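Local coordinates for protein transcription factor MBP1 (Magnaporthe oryzae, PDB 4UX5) that binds DNA through an N-terminal winged helix-turn-helix domain and probably acts as a transcription activator for RNA polymerase II genes, at residues A[36-41]-A[110-115]. Sequence-based numbering, arbitrary orientation.
Sequences EHVMRR and RPIFEF
Ile112 meets Val38 and Arg40 where the short helix 110-114 packs on strand 36-41, the third strand of the N-terminal antiparallel sheet in this winged helix-turn-helix (KilA-N) domain. Helix and strand run nearly parallel, 6° apart, with their axes 9.3 Å from each other. Ile112 carries the apolar part of the contact. Ile112 CG1 is anti to the backbone N (chi1 -164°), on the side of the strand, and Ile112 CD1 comes within 3.9 Å of Arg40 CB. Ile112 CG2 lies 4.2 Å from Val38 CG1. Ile17, Tyr30 and Ile47 also touch Ile112 and extend this apolar core.

The carbonyl of Ile112 is gripped side-on by Arg40. NE and NH2 both donate to Ile112 O, and the oxygen lies in the guanidinium plane. NE approaches nearly along the C=O axis, whereas Arg40 NH2 sits above the carbonyl plane at 2.8 Å from Ile112 O. Phe113 sets off away from the strand at its CB, and its side chain meets Phe106 and Ile47. Phe115 is the first residue to leave the helical conformation. Its ring packs edge-to-face with Tyr28, and its CD2 lies over one face of the Arg40 guanidinium. Arg40 thus ties one carbonyl of the last helical turn and one just beyond the helix to the sheet. Arg40 NH2 also donates to Phe115 O, 2.8 Å away, with an N-H...O angle of 154°.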
# COMPACT_ATOMS: atom_id res chain seq x y z
N GLU A 36 -10.54 21.13 1.47
CA GLU A 36 -10.86 19.92 0.73
C GLU A 36 -10.26 19.98 -0.67
O GLU A 36 -9.99 21.06 -1.20
CB GLU A 36 -12.37 19.71 0.63
CG GLU A 36 -13.12 19.84 1.95
CD GLU A 36 -14.62 19.68 1.77
OE1 GLU A 36 -15.07 18.58 1.41
OE2 GLU A 36 -15.35 20.67 2.00
N HIS A 37 -10.05 18.81 -1.27
CA HIS A 37 -9.45 18.73 -2.59
C HIS A 37 -9.76 17.41 -3.29
O HIS A 37 -10.02 16.40 -2.65
CB HIS A 37 -7.93 18.93 -2.50
CG HIS A 37 -7.28 18.10 -1.44
ND1 HIS A 37 -7.23 18.48 -0.12
CD2 HIS A 37 -6.64 16.90 -1.51
CE1 HIS A 37 -6.60 17.55 0.58
NE2 HIS A 37 -6.23 16.59 -0.24
N VAL A 38 -9.74 17.45 -4.62
CA VAL A 38 -9.84 16.24 -5.43
C VAL A 38 -8.78 16.31 -6.53
O VAL A 38 -8.72 17.29 -7.27
CB VAL A 38 -11.23 16.08 -6.07
CG1 VAL A 38 -11.26 14.87 -6.99
CG2 VAL A 38 -12.30 15.95 -4.99
N MET A 39 -7.94 15.29 -6.62
CA MET A 39 -6.84 15.30 -7.57
C MET A 39 -7.14 14.47 -8.81
O MET A 39 -7.70 13.38 -8.73
CB MET A 39 -5.56 14.77 -6.91
CG MET A 39 -5.08 15.60 -5.74
SD MET A 39 -3.46 15.06 -5.15
CE MET A 39 -3.30 16.06 -3.67
N ARG A 40 -6.78 15.02 -9.97
CA ARG A 40 -6.86 14.30 -11.23
C ARG A 40 -5.47 14.24 -11.86
O ARG A 40 -4.82 15.28 -12.02
CB ARG A 40 -7.86 14.97 -12.19
CG ARG A 40 -8.22 14.12 -13.39
CD ARG A 40 -8.22 14.92 -14.68
NE ARG A 40 -9.39 15.77 -14.83
CZ ARG A 40 -9.73 16.40 -15.95
NH1 ARG A 40 -8.98 16.26 -17.04
NH2 ARG A 40 -10.82 17.15 -15.99
N ARG A 41 -5.01 13.04 -12.20
CA ARG A 41 -3.69 12.89 -12.80
C ARG A 41 -3.64 13.46 -14.21
O ARG A 41 -4.61 13.37 -14.96
CB ARG A 41 -3.28 11.42 -12.83
CG ARG A 41 -2.45 10.99 -11.64
CD ARG A 41 -1.53 9.84 -12.03
NE ARG A 41 -2.29 8.67 -12.45
CZ ARG A 41 -2.58 7.65 -11.65
NH1 ARG A 41 -2.18 7.66 -10.39
NH2 ARG A 41 -3.27 6.61 -12.12
N ARG A 110 -17.96 19.19 -10.09
CA ARG A 110 -18.04 19.36 -11.55
C ARG A 110 -16.77 19.91 -12.23
O ARG A 110 -16.38 19.41 -13.28
CB ARG A 110 -19.23 20.25 -11.90
CG ARG A 110 -19.41 20.48 -13.39
CD ARG A 110 -20.71 21.20 -13.70
NE ARG A 110 -21.88 20.41 -13.32
CZ ARG A 110 -22.49 19.56 -14.13
NH1 ARG A 110 -22.05 19.38 -15.37
NH2 ARG A 110 -23.55 18.88 -13.70
N PRO A 111 -16.12 20.94 -11.64
CA PRO A 111 -14.94 21.49 -12.34
C PRO A 111 -13.79 20.50 -12.56
O PRO A 111 -13.08 20.64 -13.56
CB PRO A 111 -14.49 22.62 -11.42
CG PRO A 111 -15.72 23.05 -10.71
CD PRO A 111 -16.48 21.78 -10.48
N ILE A 112 -13.59 19.53 -11.67
CA ILE A 112 -12.47 18.61 -11.82
C ILE A 112 -12.76 17.56 -12.90
O ILE A 112 -11.85 16.94 -13.44
CB ILE A 112 -12.12 17.91 -10.49
CG1 ILE A 112 -10.73 17.27 -10.56
CG2 ILE A 112 -13.15 16.85 -10.13
CD1 ILE A 112 -9.64 18.24 -10.98
N PHE A 113 -14.04 17.38 -13.21
CA PHE A 113 -14.43 16.42 -14.25
C PHE A 113 -14.52 17.08 -15.62
O PHE A 113 -14.30 16.44 -16.64
CB PHE A 113 -15.78 15.77 -13.90
CG PHE A 113 -15.71 14.82 -12.74
CD1 PHE A 113 -15.18 13.55 -12.89
CD2 PHE A 113 -16.18 15.20 -11.49
CE1 PHE A 113 -15.12 12.68 -11.83
CE2 PHE A 113 -16.12 14.34 -10.42
CZ PHE A 113 -15.59 13.07 -10.59
N GLU A 114 -14.84 18.37 -15.63
CA GLU A 114 -15.08 19.07 -16.89
C GLU A 114 -13.86 19.85 -17.37
O GLU A 114 -13.85 20.34 -18.50
CB GLU A 114 -16.28 20.01 -16.75
CG GLU A 114 -17.60 19.29 -16.55
CD GLU A 114 -18.80 20.20 -16.78
OE1 GLU A 114 -18.60 21.38 -17.12
OE2 GLU A 114 -19.95 19.72 -16.63
N PHE A 115 -12.84 19.96 -16.53
CA PHE A 115 -11.64 20.71 -16.90
C PHE A 115 -10.95 20.11 -18.11
O PHE A 115 -10.83 18.89 -18.23
CB PHE A 115 -10.65 20.79 -15.73
CG PHE A 115 -9.34 21.42 -16.11
CD1 PHE A 115 -9.21 22.79 -16.24
CD2 PHE A 115 -8.22 20.63 -16.34
CE1 PHE A 115 -8.00 23.36 -16.59
CE2 PHE A 115 -7.02 21.19 -16.69
CZ PHE A 115 -6.90 22.56 -16.82